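Side-chain contacts in ubiquitin conjugating enzyme (Plasmodium yoelii, PDB 2PWQ), which probably carries activated ubiquitin as a thioester and passes it on, as ubiquitin-conjugating (E2) enzymes do: residues Glu38-Gln41 / Glu42-His46; Ile76-Pro79 / Asn80-Tyr84; Asp110-Lys113 / Asn114-Pro118; Glu152-Ala155 / Leu156-Thr160; Val163-Lys166 / Thr167-Gly171. All blocks are in the same frame, centred on the assembly; numbering follows the deposited sequence.

Contact 1 of 5, residues Glu38-Gln41 / Glu42-His46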
loop_
_atom_site.group_PDB
_atom_site.type_symbol
_atom_site.label_atom_id
_atom_site.label_comp_id
_atom_site.label_asym_id
_atom_site.label_seq_id
_atom_site.Cartn_x
_atom_site.Cartn_y
_atom_site.Cartn_z
ATOM N N GLU A 38 -8.249 -5.761 13.924
ATOM C CA GLU A 38 -6.787 -5.760 14.005
ATOM C C GLU A 38 -6.149 -4.411 14.415
ATOM O O GLU A 38 -6.840 -3.511 14.914
ATOM C CB GLU A 38 -6.218 -6.239 12.677
ATOM C CG GLU A 38 -5.613 -7.602 12.741
ATOM C CD GLU A 38 -4.153 -7.579 13.222
ATOM O OE1 GLU A 38 -3.741 -6.621 13.939
ATOM O OE2 GLU A 38 -3.414 -8.537 12.877
ATOM N N ASN A 39 -4.834 -4.277 14.215
ATOM C CA ASN A 39 -4.109 -3.054 14.569
ATOM C C ASN A 39 -4.246 -1.968 13.497
ATOM O O ASN A 39 -3.470 -1.921 12.539
ATOM C CB ASN A 39 -2.636 -3.355 14.828
ATOM C CG ASN A 39 -1.908 -2.190 15.492
ATOM O OD1 ASN A 39 -2.500 -1.138 15.790
ATOM N ND2 ASN A 39 -0.609 -2.374 15.729
ATOM N N VAL A 40 -5.249 -1.108 13.674
ATOM C CA VAL A 40 -5.600 -0.108 12.666
ATOM C C VAL A 40 -4.636 1.090 12.697
ATOM O O VAL A 40 -4.695 1.984 11.843
ATOM C CB VAL A 40 -7.096 0.335 12.773
ATOM C CG1 VAL A 40 -8.002 -0.872 12.846
ATOM C CG2 VAL A 40 -7.332 1.273 13.981
ATOM N N GLN A 41 -3.746 1.091 13.687
ATOM C CA GLN A 41 -2.705 2.092 13.756
ATOM C C GLN A 41 -1.628 1.774 12.722
ATOM O O GLN A 41 -0.960 2.670 12.192
ATOM C CB GLN A 41 -2.161 2.226 15.178
ATOM C CG GLN A 41 -3.245 2.541 16.239
ATOM C CD GLN A 41 -3.975 3.885 16.003
ATOM O OE1 GLN A 41 -3.354 4.900 15.669
ATOM N NE2 GLN A 41 -5.299 3.879 16.166
ATOM N N GLU A 42 -1.526 0.502 12.370
ATOM C CA GLU A 42 -0.569 0.062 11.383
ATOM C C GLU A 42 -1.151 -0.008 9.985
ATOM O O GLU A 42 -0.572 0.507 9.022
ATOM C CB GLU A 42 -0.005 -1.298 11.791
ATOM C CG GLU A 42 0.789 -1.242 13.077
ATOM C CD GLU A 42 2.180 -0.653 12.917
ATOM O OE1 GLU A 42 2.765 -0.707 11.815
ATOM O OE2 GLU A 42 2.707 -0.125 13.907
ATOM N N ILE A 43 -2.269 -0.710 9.879
ATOM C CA ILE A 43 -2.912 -0.981 8.615
ATOM C C ILE A 43 -4.407 -0.813 8.856
ATOM O O ILE A 43 -5.009 -1.426 9.765
ATOM C CB ILE A 43 -2.629 -2.412 8.048
ATOM C CG1 ILE A 43 -1.121 -2.781 8.032
ATOM C CG2 ILE A 43 -3.343 -2.653 6.707
ATOM C CD1 ILE A 43 -0.272 -2.211 6.886
ATOM N N ASP A 44 -4.995 0.047 8.039
ATOM C CA ASP A 44 -6.430 0.275 8.056
ATOM C C ASP A 44 -6.945 0.278 6.612
ATOM O O ASP A 44 -6.156 0.366 5.656
ATOM C CB ASP A 44 -6.714 1.591 8.770
ATOM C CG ASP A 44 -8.116 1.662 9.382
ATOM O OD1 ASP A 44 -8.958 0.790 9.093
ATOM O OD2 ASP A 44 -8.375 2.614 10.170
ATOM N N ALA A 45 -8.261 0.110 6.464
ATOM C CA ALA A 45 -8.993 0.278 5.198
ATOM C C ALA A 45 -10.483 0.416 5.472
ATOM O O ALA A 45 -11.020 -0.213 6.403
ATOM C CB ALA A 45 -8.743 -0.872 4.221
ATOM N N HIS A 46 -11.148 1.250 4.687
ATOM C CA HIS A 46 -12.618 1.352 4.735
ATOM C C HIS A 46 -13.106 1.624 3.311
ATOM O O HIS A 46 -12.300 1.877 2.428
ATOM C CB HIS A 46 -13.085 2.434 5.732
ATOM C CG HIS A 46 -12.614 3.811 5.383
ATOM N ND1 HIS A 46 -13.141 4.535 4.334
ATOM C CD2 HIS A 46 -11.642 4.584 5.919
ATOM C CE1 HIS A 46 -12.526 5.699 4.249
ATOM N NE2 HIS A 46 -11.606 5.751 5.195
#
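Asn39 takes hold of the turn through two of its groups: its carbonyl oxygen, which serves Glu42 and Ile43, and its side-chain amide, which meets Glu42. Its O accepts from Glu42 N at 3.1 Å, with the donor lying well above the carbonyl plane, and from Ile43 N at 3.2 Å, where the donor sits in that plane and the N-H points almost straight at the oxygen (176°). A chi1 of -167° turns the amide so that ND2 comes to 3.2 Å from Glu42 CG, touching the aliphatic part of that side chain; amide and carboxylate planes are 62° apart. Asn39 OD1 also accepts weakly from Gln41 N, an Asx turn. Val40 follows, its CB 3.7 Å from Asp44 OD2, the two side chains running alongside each other and pointing the same way. Its CA-H also aims at the carbonyl oxygen of Ile43, with Val40 CA and Ile43 O 3.2 Å apart. The Gln41 side chain leads away. This turn links helix 23-37 to strand 43-47, an outermost strand of the sheet. Asn39 O also accepts from Arg123, and Glu42 OE1 from Gln130; so concentrated a set of donors would probably polarise the Asn39 carbonyl and hold the turn in one shape.

Contact 2 of 5, residues Ile76-Pro79 / Asn80-Tyr84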
loop_
_atom_site.group_PDB
_atom_site.type_symbol
_atom_site.label_atom_id
_atom_site.label_comp_id
_atom_site.label_asym_id
_atom_site.label_seq_id
_atom_site.Cartn_x
_atom_site.Cartn_y
_atom_site.Cartn_z
ATOM N N ILE A 76 -7.587 1.177 -3.383
ATOM C CA ILE A 76 -7.716 -0.282 -3.532
ATOM C C ILE A 76 -8.937 -0.632 -4.413
ATOM O O ILE A 76 -10.082 -0.483 -3.990
ATOM C CB ILE A 76 -7.843 -0.949 -2.150
ATOM C CG1 ILE A 76 -6.684 -0.504 -1.240
ATOM C CG2 ILE A 76 -7.942 -2.514 -2.283
ATOM C CD1 ILE A 76 -6.901 -0.795 0.227
ATOM N N THR A 77 -8.723 -1.064 -5.649
ATOM C CA THR A 77 -9.876 -1.471 -6.434
ATOM C C THR A 77 -9.982 -2.992 -6.480
ATOM O O THR A 77 -9.054 -3.698 -6.955
ATOM C CB THR A 77 -9.955 -0.817 -7.842
ATOM O OG1 THR A 77 -9.282 -1.624 -8.787
ATOM C CG2 THR A 77 -9.337 0.559 -7.880
ATOM N N ILE A 78 -11.091 -3.506 -5.946
ATOM C CA ILE A 78 -11.270 -4.952 -5.732
ATOM C C ILE A 78 -12.079 -5.503 -6.881
ATOM O O ILE A 78 -13.139 -4.943 -7.190
ATOM C CB ILE A 78 -11.986 -5.208 -4.408
ATOM C CG1 ILE A 78 -11.185 -4.584 -3.280
ATOM C CG2 ILE A 78 -12.239 -6.712 -4.181
ATOM C CD1 ILE A 78 -11.963 -4.285 -2.078
ATOM N N PRO A 79 -11.596 -6.584 -7.541
ATOM C CA PRO A 79 -12.325 -7.091 -8.713
ATOM C C PRO A 79 -13.632 -7.775 -8.335
ATOM O O PRO A 79 -13.781 -8.202 -7.183
ATOM C CB PRO A 79 -11.338 -8.106 -9.328
ATOM C CG PRO A 79 -10.535 -8.567 -8.200
ATOM C CD PRO A 79 -10.380 -7.387 -7.276
ATOM N N ASN A 80 -14.555 -7.883 -9.300
ATOM C CA ASN A 80 -15.892 -8.447 -9.050
ATOM C C ASN A 80 -15.945 -9.941 -8.749
ATOM O O ASN A 80 -16.934 -10.430 -8.189
ATOM C CB ASN A 80 -16.940 -8.028 -10.106
ATOM C CG ASN A 80 -16.530 -8.347 -11.560
ATOM O OD1 ASN A 80 -15.559 -9.070 -11.828
ATOM N ND2 ASN A 80 -17.288 -7.787 -12.510
ATOM N N ASP A 81 -14.857 -10.641 -9.067
ATOM C CA ASP A 81 -14.681 -12.054 -8.711
ATOM C C ASP A 81 -13.821 -12.330 -7.475
ATOM O O ASP A 81 -13.552 -13.497 -7.138
ATOM C CB ASP A 81 -14.143 -12.855 -9.905
ATOM C CG ASP A 81 -13.062 -12.116 -10.687
ATOM O OD1 ASP A 81 -12.545 -11.073 -10.231
ATOM O OD2 ASP A 81 -12.721 -12.606 -11.789
ATOM N N TYR A 82 -13.386 -11.281 -6.792
ATOM C CA TYR A 82 -12.668 -11.476 -5.543
ATOM C C TYR A 82 -13.371 -12.545 -4.673
ATOM O O TYR A 82 -14.598 -12.529 -4.579
ATOM C CB TYR A 82 -12.595 -10.149 -4.810
ATOM C CG TYR A 82 -11.643 -10.128 -3.657
ATOM C CD1 TYR A 82 -10.281 -9.888 -3.851
ATOM C CD2 TYR A 82 -12.105 -10.344 -2.357
ATOM C CE1 TYR A 82 -9.407 -9.856 -2.759
ATOM C CE2 TYR A 82 -11.253 -10.329 -1.282
ATOM C CZ TYR A 82 -9.906 -10.095 -1.482
ATOM O OH TYR A 82 -9.101 -10.059 -0.389
ATOM N N PRO A 83 -12.611 -13.451 -4.000
ATOM C CA PRO A 83 -11.165 -13.508 -3.794
ATOM C C PRO A 83 -10.382 -14.328 -4.817
ATOM O O PRO A 83 -9.278 -14.757 -4.505
ATOM C CB PRO A 83 -11.037 -14.152 -2.398
ATOM C CG PRO A 83 -12.370 -14.820 -2.130
ATOM C CD PRO A 83 -13.266 -14.580 -3.317
ATOM N N TYR A 84 -10.933 -14.508 -6.015
ATOM C CA TYR A 84 -10.341 -15.370 -7.047
ATOM C C TYR A 84 -9.386 -14.585 -7.930
ATOM O O TYR A 84 -8.673 -15.170 -8.742
ATOM C CB TYR A 84 -11.427 -16.060 -7.906
ATOM C CG TYR A 84 -12.385 -16.990 -7.157
ATOM C CD1 TYR A 84 -13.126 -17.971 -7.837
ATOM C CD2 TYR A 84 -12.545 -16.896 -5.763
ATOM C CE1 TYR A 84 -14.010 -18.827 -7.137
ATOM C CE2 TYR A 84 -13.411 -17.722 -5.063
ATOM C CZ TYR A 84 -14.141 -18.681 -5.740
ATOM O OH TYR A 84 -14.994 -19.473 -4.991
#
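A type I beta turn from Pro79 to Tyr82 leads the chain out of strand 71-77 in the antiparallel sheet of this E2 fold. It is closed by Tyr82 N donating to Pro79 O at 3.1 Å, a fairly straight bond (161°) whose donor stands above the carbonyl plane. Just before the turn, Ile78 crosses Tyr82 at a slant. Its CG2 branch, set anti to the backbone N, reaches Tyr82 CG at 3.5 Å and packs against CB of the same tyrosine. With Tyr82 CG opposite the backbone N across the CA-CB bond (chi1 -168°), the ring is carried inward beside Ile78; Pro79 CD lies 4.2 Å from Tyr82 CD1. On one ring face sits Pro83 CB, 3.9 Å above the plane and toward the rim, in the residue that follows a cis peptide bond. Pro79 also meets Asp81: the carboxylate oxygen OD1 comes to 3.3 Å from Pro79 CB, the two side chains crossing at about a right angle. Further out, the phenol OH of Tyr82 is hydrogen-bonded to Glu31. A type I turn that ends on the tyrosine of a Tyr-Pro pair joined by a cis peptide bond, its tyrosine packed against Ile78 and helices 23-37 and 122-134, belongs to the proline-rich segment between the third and fourth strands of the E2 fold.

Contact 3 of 5, residues Asp110-Lys113 / Asn114-Pro118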
loop_
_atom_site.group_PDB
_atom_site.type_symbol
_atom_site.label_atom_id
_atom_site.label_comp_id
_atom_site.label_asym_id
_atom_site.label_seq_id
_atom_site.Cartn_x
_atom_site.Cartn_y
_atom_site.Cartn_z
ATOM N N ASP A 110 3.289 -7.744 -9.472
ATOM C CA ASP A 110 3.488 -9.016 -10.186
ATOM C C ASP A 110 3.511 -10.173 -9.188
ATOM O O ASP A 110 2.886 -11.214 -9.405
ATOM C CB ASP A 110 4.808 -9.022 -10.984
ATOM C CG ASP A 110 4.768 -8.165 -12.264
ATOM O OD1 ASP A 110 3.679 -7.844 -12.787
ATOM O OD2 ASP A 110 5.865 -7.818 -12.756
ATOM N N VAL A 111 4.222 -9.975 -8.085
ATOM C CA VAL A 111 4.333 -11.006 -7.077
ATOM C C VAL A 111 2.962 -11.432 -6.554
ATOM O O VAL A 111 2.608 -12.599 -6.724
ATOM C CB VAL A 111 5.339 -10.650 -5.951
ATOM C CG1 VAL A 111 5.221 -11.633 -4.799
ATOM C CG2 VAL A 111 6.764 -10.660 -6.511
ATOM N N LEU A 112 2.178 -10.528 -5.952
ATOM C CA LEU A 112 0.845 -10.971 -5.510
ATOM C C LEU A 112 -0.095 -11.392 -6.634
ATOM O O LEU A 112 -0.907 -12.287 -6.441
ATOM C CB LEU A 112 0.149 -10.067 -4.492
ATOM C CG LEU A 112 0.031 -8.567 -4.622
ATOM C CD1 LEU A 112 -1.426 -8.171 -4.394
ATOM C CD2 LEU A 112 0.948 -7.924 -3.582
ATOM N N LYS A 113 0.034 -10.778 -7.808
ATOM C CA LYS A 113 -0.679 -11.242 -9.001
ATOM C C LYS A 113 -0.532 -12.759 -9.137
ATOM O O LYS A 113 -1.517 -13.486 -9.027
ATOM C CB LYS A 113 -0.156 -10.536 -10.253
ATOM C CG LYS A 113 -1.019 -10.653 -11.495
ATOM C CD LYS A 113 -0.391 -9.845 -12.623
ATOM C CE LYS A 113 -1.432 -9.353 -13.606
ATOM N NZ LYS A 113 -0.934 -8.159 -14.342
ATOM N N ASN A 114 0.683 -13.259 -9.338
ATOM C CA ASN A 114 0.819 -14.709 -9.532
ATOM C C ASN A 114 0.846 -15.550 -8.251
ATOM O O ASN A 114 0.719 -16.771 -8.309
ATOM C CB ASN A 114 1.952 -15.080 -10.508
ATOM C CG ASN A 114 3.211 -14.245 -10.312
ATOM O OD1 ASN A 114 3.774 -13.722 -11.280
ATOM N ND2 ASN A 114 3.670 -14.133 -9.066
ATOM N N GLU A 115 0.990 -14.906 -7.098
ATOM C CA GLU A 115 0.807 -15.616 -5.840
ATOM C C GLU A 115 -0.656 -15.657 -5.364
ATOM O O GLU A 115 -0.974 -16.401 -4.432
ATOM C CB GLU A 115 1.721 -15.052 -4.731
ATOM C CG GLU A 115 3.207 -15.415 -4.866
ATOM C CD GLU A 115 3.444 -16.890 -5.279
ATOM O OE1 GLU A 115 3.855 -17.116 -6.451
ATOM O OE2 GLU A 115 3.199 -17.810 -4.446
ATOM N N TRP A 116 -1.543 -14.875 -5.991
ATOM C CA TRP A 116 -2.881 -14.668 -5.419
ATOM C C TRP A 116 -3.723 -15.933 -5.298
ATOM O O TRP A 116 -3.772 -16.746 -6.213
ATOM C CB TRP A 116 -3.694 -13.549 -6.113
ATOM C CG TRP A 116 -4.852 -13.191 -5.241
ATOM C CD1 TRP A 116 -6.105 -13.704 -5.315
ATOM C CD2 TRP A 116 -4.835 -12.321 -4.092
ATOM N NE1 TRP A 116 -6.885 -13.197 -4.301
ATOM C CE2 TRP A 116 -6.133 -12.346 -3.535
ATOM C CE3 TRP A 116 -3.858 -11.517 -3.499
ATOM C CZ2 TRP A 116 -6.484 -11.607 -2.409
ATOM C CZ3 TRP A 116 -4.205 -10.770 -2.373
ATOM C CH2 TRP A 116 -5.516 -10.822 -1.841
ATOM N N SER A 117 -4.347 -16.089 -4.134
ATOM C CA SER A 117 -5.363 -17.100 -3.916
ATOM C C SER A 117 -6.320 -16.590 -2.839
ATOM O O SER A 117 -5.938 -15.748 -2.002
ATOM C CB SER A 117 -4.733 -18.424 -3.455
ATOM O OG SER A 117 -4.581 -18.475 -2.032
ATOM N N PRO A 118 -7.565 -17.105 -2.845
ATOM C CA PRO A 118 -8.570 -16.928 -1.796
ATOM C C PRO A 118 -8.034 -16.956 -0.373
ATOM O O PRO A 118 -8.709 -16.480 0.533
ATOM C CB PRO A 118 -9.506 -18.105 -2.040
ATOM C CG PRO A 118 -9.530 -18.209 -3.539
ATOM C CD PRO A 118 -8.104 -17.896 -3.977
#
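Asn114 folds its side chain back over the first carbonyls of the short helix 110-115, those of Asp110 and Val111. Its ND2 lies 3.0 Å from Val111 O, but the angle is too poor for a hydrogen bond, and CG comes to 3.2 Å from Asp110 O. The main chain does the binding: Asn114 N donates to Asp110 O at 3.0 Å, nearly straight (171°), and Glu115 N to Val111 O at 2.8 Å. At the exit, Trp116 N makes a weak bond to Lys113 O. Trp116 also rests its CB 3.1 Å from Leu112 O, and its indole, anti to the backbone N (chi1 -165°), passes beside Leu112, whose CD1 is 4.2 Å from Trp116 CE3. In the next shell, Trp116 NE1 donates to Pro83 O, and the indole leans on Pro86 and Pro87 of the same loop. At the other end, the Asp110 side chain lies about 3 Å from that of Cys108 at the nearest atoms; Cys108 is predicted to form the glycyl thioester. The Trp116 indole combines apolar packing on Leu112 with an N-H given to Pro83 O, so this end of the helix is joined to the proline-rich loop by both kinds of force.

Contact 4 of 5, residues Glu152-Ala155 / Leu156-Thr160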
loop_
_atom_site.group_PDB
_atom_site.type_symbol
_atom_site.label_atom_id
_atom_site.label_comp_id
_atom_site.label_asym_id
_atom_site.label_seq_id
_atom_site.Cartn_x
_atom_site.Cartn_y
_atom_site.Cartn_z
ATOM N N GLU A 152 23.066 5.389 -6.311
ATOM C CA GLU A 152 24.193 6.359 -6.464
ATOM C C GLU A 152 24.517 7.273 -5.276
ATOM O O GLU A 152 25.684 7.597 -5.061
ATOM C CB GLU A 152 24.084 7.169 -7.757
ATOM C CG GLU A 152 24.955 6.647 -8.900
ATOM C CD GLU A 152 24.193 5.818 -9.939
ATOM O OE1 GLU A 152 24.010 6.329 -11.072
ATOM O OE2 GLU A 152 23.785 4.663 -9.631
ATOM N N ASN A 153 23.503 7.694 -4.521
ATOM C CA ASN A 153 23.687 8.610 -3.388
ATOM C C ASN A 153 22.568 8.306 -2.435
ATOM O O ASN A 153 21.495 8.912 -2.489
ATOM C CB ASN A 153 23.635 10.102 -3.801
ATOM C CG ASN A 153 24.024 11.069 -2.648
ATOM O OD1 ASN A 153 24.095 10.690 -1.477
ATOM N ND2 ASN A 153 24.267 12.329 -2.997
ATOM N N HIS A 154 22.829 7.340 -1.576
ATOM C CA HIS A 154 21.815 6.773 -0.736
ATOM C C HIS A 154 21.535 7.691 0.430
ATOM O O HIS A 154 20.390 7.794 0.860
ATOM C CB HIS A 154 22.235 5.388 -0.237
ATOM C CG HIS A 154 21.266 4.788 0.731
ATOM N ND1 HIS A 154 21.363 4.981 2.098
ATOM C CD2 HIS A 154 20.162 4.028 0.532
ATOM C CE1 HIS A 154 20.363 4.357 2.700
ATOM N NE2 HIS A 154 19.607 3.788 1.773
ATOM N N ALA A 155 22.548 8.387 0.926
ATOM C CA ALA A 155 22.321 9.258 2.075
ATOM C C ALA A 155 21.403 10.409 1.667
ATOM O O ALA A 155 20.777 11.040 2.526
ATOM C CB ALA A 155 23.616 9.813 2.577
ATOM N N LEU A 156 21.375 10.686 0.359
ATOM C CA LEU A 156 20.502 11.754 -0.176
ATOM C C LEU A 156 19.115 11.164 -0.289
ATOM O O LEU A 156 18.136 11.810 0.083
ATOM C CB LEU A 156 20.964 12.215 -1.556
ATOM C CG LEU A 156 20.120 13.265 -2.312
ATOM C CD1 LEU A 156 19.773 14.448 -1.406
ATOM C CD2 LEU A 156 20.809 13.703 -3.584
ATOM N N PHE A 157 19.032 9.944 -0.816
ATOM C CA PHE A 157 17.757 9.237 -0.874
ATOM C C PHE A 157 17.017 9.331 0.450
ATOM O O PHE A 157 15.822 9.660 0.495
ATOM C CB PHE A 157 17.915 7.763 -1.248
ATOM C CG PHE A 157 16.684 6.961 -0.966
ATOM C CD1 PHE A 157 15.662 6.894 -1.915
ATOM C CD2 PHE A 157 16.508 6.331 0.288
ATOM C CE1 PHE A 157 14.499 6.190 -1.649
ATOM C CE2 PHE A 157 15.348 5.628 0.577
ATOM C CZ PHE A 157 14.347 5.540 -0.390
ATOM N N VAL A 158 17.724 9.039 1.528
ATOM C CA VAL A 158 17.095 8.962 2.830
ATOM C C VAL A 158 16.540 10.344 3.127
ATOM O O VAL A 158 15.414 10.488 3.596
ATOM C CB VAL A 158 18.082 8.473 3.935
ATOM C CG1 VAL A 158 17.474 8.609 5.304
ATOM C CG2 VAL A 158 18.506 7.033 3.663
ATOM N N LYS A 159 17.345 11.358 2.836
ATOM C CA LYS A 159 16.928 12.744 3.092
ATOM C C LYS A 159 15.763 13.184 2.226
ATOM O O LYS A 159 14.857 13.841 2.729
ATOM C CB LYS A 159 18.098 13.727 2.980
ATOM C CG LYS A 159 18.898 13.805 4.268
ATOM C CD LYS A 159 18.095 14.502 5.330
ATOM C CE LYS A 159 18.913 14.674 6.568
ATOM N NZ LYS A 159 18.134 15.415 7.591
ATOM N N THR A 160 15.773 12.816 0.949
ATOM C CA THR A 160 14.670 13.163 0.045
ATOM C C THR A 160 13.352 12.465 0.488
ATOM O O THR A 160 12.290 13.093 0.612
ATOM C CB THR A 160 15.034 12.780 -1.393
ATOM O OG1 THR A 160 16.187 13.525 -1.790
ATOM C CG2 THR A 160 13.904 13.091 -2.367
#
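Leu156, His154 and Ala155 are most engaged in this first turn of helix 154-168, which opens with Asn153 as N-cap. Leu156 CB sits against the cap amide, 3.4 Å from Asn153 CG, and its CD2 reaches Asn153 ND2 at 3.8 Å. A chi1 of -172° turns Asn153 OD1 back toward the helix, where it accepts from Leu156 N in a weak capping bond of 3.3 Å. Phe157 N makes the stronger bond, to Asn153 O at 3.2 Å. The His154 imidazole, anti to its backbone N, lies across Val158, with CE1 3.4 Å from Val158 CG2. It runs nearly parallel to the Phe157 ring, planes at 27°, but the two are slid apart and barely overlap. Tyr150 of the preceding helix 144-152 meets both rings edge-to-face, and Phe157 goes on to Trp96 and Pro98, joining the helix start to the loops that carry them. Ala155 contributes chiefly its backbone, through a weak bond from Lys159 N to its O. One turn further on, Leu156 O takes two donors: Thr160 N at 2.7 Å and Thr160 OG1 at 3.2 Å, the hydroxyl standing above the carbonyl plane.

Contact 5 of 5, residues Val163-Lys166 / Thr167-Gly171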
loop_
_atom_site.group_PDB
_atom_site.type_symbol
_atom_site.label_atom_id
_atom_site.label_comp_id
_atom_site.label_asym_id
_atom_site.label_seq_id
_atom_site.Cartn_x
_atom_site.Cartn_y
_atom_site.Cartn_z
ATOM N N VAL A 163 12.040 14.251 3.577
ATOM C CA VAL A 163 11.377 15.513 3.238
ATOM C C VAL A 163 9.964 15.198 2.752
ATOM O O VAL A 163 9.001 15.723 3.284
ATOM C CB VAL A 163 12.190 16.366 2.151
ATOM C CG1 VAL A 163 11.362 17.577 1.602
ATOM C CG2 VAL A 163 13.498 16.887 2.720
ATOM N N TRP A 164 9.855 14.352 1.738
ATOM C CA TRP A 164 8.575 13.989 1.169
ATOM C C TRP A 164 7.567 13.394 2.151
ATOM O O TRP A 164 6.361 13.698 2.051
ATOM C CB TRP A 164 8.766 13.090 -0.042
ATOM C CG TRP A 164 9.292 13.803 -1.263
ATOM C CD1 TRP A 164 10.268 14.761 -1.305
ATOM C CD2 TRP A 164 8.914 13.565 -2.633
ATOM N NE1 TRP A 164 10.482 15.163 -2.600
ATOM C CE2 TRP A 164 9.681 14.425 -3.433
ATOM C CE3 TRP A 164 7.983 12.728 -3.250
ATOM C CZ2 TRP A 164 9.575 14.432 -4.805
ATOM C CZ3 TRP A 164 7.894 12.723 -4.605
ATOM C CH2 TRP A 164 8.665 13.576 -5.376
ATOM N N THR A 165 8.048 12.600 3.120
ATOM C CA THR A 165 7.191 12.085 4.181
ATOM C C THR A 165 6.616 13.202 5.055
ATOM O O THR A 165 5.412 13.217 5.391
ATOM C CB THR A 165 7.966 11.102 5.129
ATOM O OG1 THR A 165 8.427 9.998 4.374
ATOM C CG2 THR A 165 7.078 10.623 6.214
ATOM N N LYS A 166 7.485 14.135 5.430
ATOM C CA LYS A 166 7.098 15.171 6.376
ATOM C C LYS A 166 6.325 16.274 5.631
ATOM O O LYS A 166 5.641 17.058 6.258
ATOM C CB LYS A 166 8.301 15.722 7.165
ATOM C CG LYS A 166 8.951 14.706 8.085
ATOM C CD LYS A 166 9.843 15.338 9.130
ATOM C CE LYS A 166 10.500 14.257 9.999
ATOM N NZ LYS A 166 9.514 13.293 10.662
ATOM N N THR A 167 6.391 16.260 4.302
ATOM C CA THR A 167 5.657 17.213 3.448
ATOM C C THR A 167 4.307 16.686 2.979
ATOM O O THR A 167 3.285 17.369 3.142
ATOM C CB THR A 167 6.509 17.593 2.218
ATOM O OG1 THR A 167 7.779 18.040 2.686
ATOM C CG2 THR A 167 5.847 18.711 1.383
ATOM N N PHE A 168 4.316 15.480 2.394
ATOM C CA PHE A 168 3.151 14.886 1.716
ATOM C C PHE A 168 2.332 13.867 2.522
ATOM O O PHE A 168 1.172 13.623 2.201
ATOM C CB PHE A 168 3.564 14.286 0.354
ATOM C CG PHE A 168 4.207 15.281 -0.551
ATOM C CD1 PHE A 168 5.531 15.149 -0.941
ATOM C CD2 PHE A 168 3.491 16.405 -0.965
ATOM C CE1 PHE A 168 6.143 16.110 -1.781
ATOM C CE2 PHE A 168 4.090 17.357 -1.796
ATOM C CZ PHE A 168 5.411 17.214 -2.185
ATOM N N ALA A 169 2.923 13.336 3.585
ATOM C CA ALA A 169 2.353 12.178 4.334
ATOM C C ALA A 169 2.107 12.537 5.800
ATOM O O ALA A 169 2.209 11.711 6.711
ATOM C CB ALA A 169 3.262 10.955 4.216
ATOM N N THR A 170 1.774 13.794 6.004
ATOM C CA THR A 170 1.494 14.371 7.305
ATOM C C THR A 170 0.175 13.835 7.909
ATOM O O THR A 170 -0.648 13.226 7.201
ATOM C CB THR A 170 1.489 15.923 7.152
ATOM O OG1 THR A 170 0.614 16.517 8.114
ATOM C CG2 THR A 170 1.040 16.320 5.732
ATOM N N GLY A 171 -0.006 14.061 9.216
ATOM C CA GLY A 171 -1.171 13.587 9.994
ATOM C C GLY A 171 -2.568 13.618 9.357
ATOM O O GLY A 171 -2.799 14.341 8.368
#
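Trp164 and Phe168 make a close aromatic pair, nearer the surface, at the end of helix 154-168. The edge of Phe168 is turned to the indole face, planes at 78°, with Phe168 CE1 3.9 Å from Trp164 CD2 and offset toward the rim. Both side chains stand anti to their carbonyl carbons (chi1 -73° and -57°), which lays them side by side along the helix. Thr167 CG2 sits over the centre of one Phe168 face. Phe168 N donates to Trp164 O at 2.7 Å, and Ala169 N to Thr165 O at 3.1 Å. The buried side is that of Thr165 and Ala169: Ala169 CB packs 3.3 Å from Thr165 O, both residues rest on Phe72 of strand 71-77, and Thr165 OG1 is hydrogen-bonded to Ala161 O and Pro66 O. Trp164 also meets Trp96. The outer side is looser and exposed: Val163 and Thr167 run alongside each other, and Lys166 touches Thr167 mainly through CB. Here Thr167 OG1 donates to Val163 O at 2.7 Å, from above the carbonyl plane, beside a weak bond from Thr167 N to the same oxygen. A hydroxyl thus supplements a poorly angled backbone bond where the helix is ending, while Thr165 and Ala169 hold the inner face to strand 71-77.

Overall arrangement
Along the chain the five contacts come in series. Contact 1 and contact 2 reach the same antiparallel sheet, at strand 43-47 and at the end of strand 71-77, their centres about 19 Å apart. Contact 2 and contact 3 are neighbours, about 12 Å between centres, and touch: Tyr82 packs on Trp116 and Tyr84 on Pro118, tying the turn between strands 71-77 and 88-91 to the short helix near Cys108. Contacts 4 and 5 share helix 154-168, centres about 16 Å apart. They lie across the chain's centre from contact 2, centres about 37 and 30 Å away, so that helix and the proline-rich turn occupy opposite ends of the domain, and contacts 2 and 3 are joined near the predicted active site.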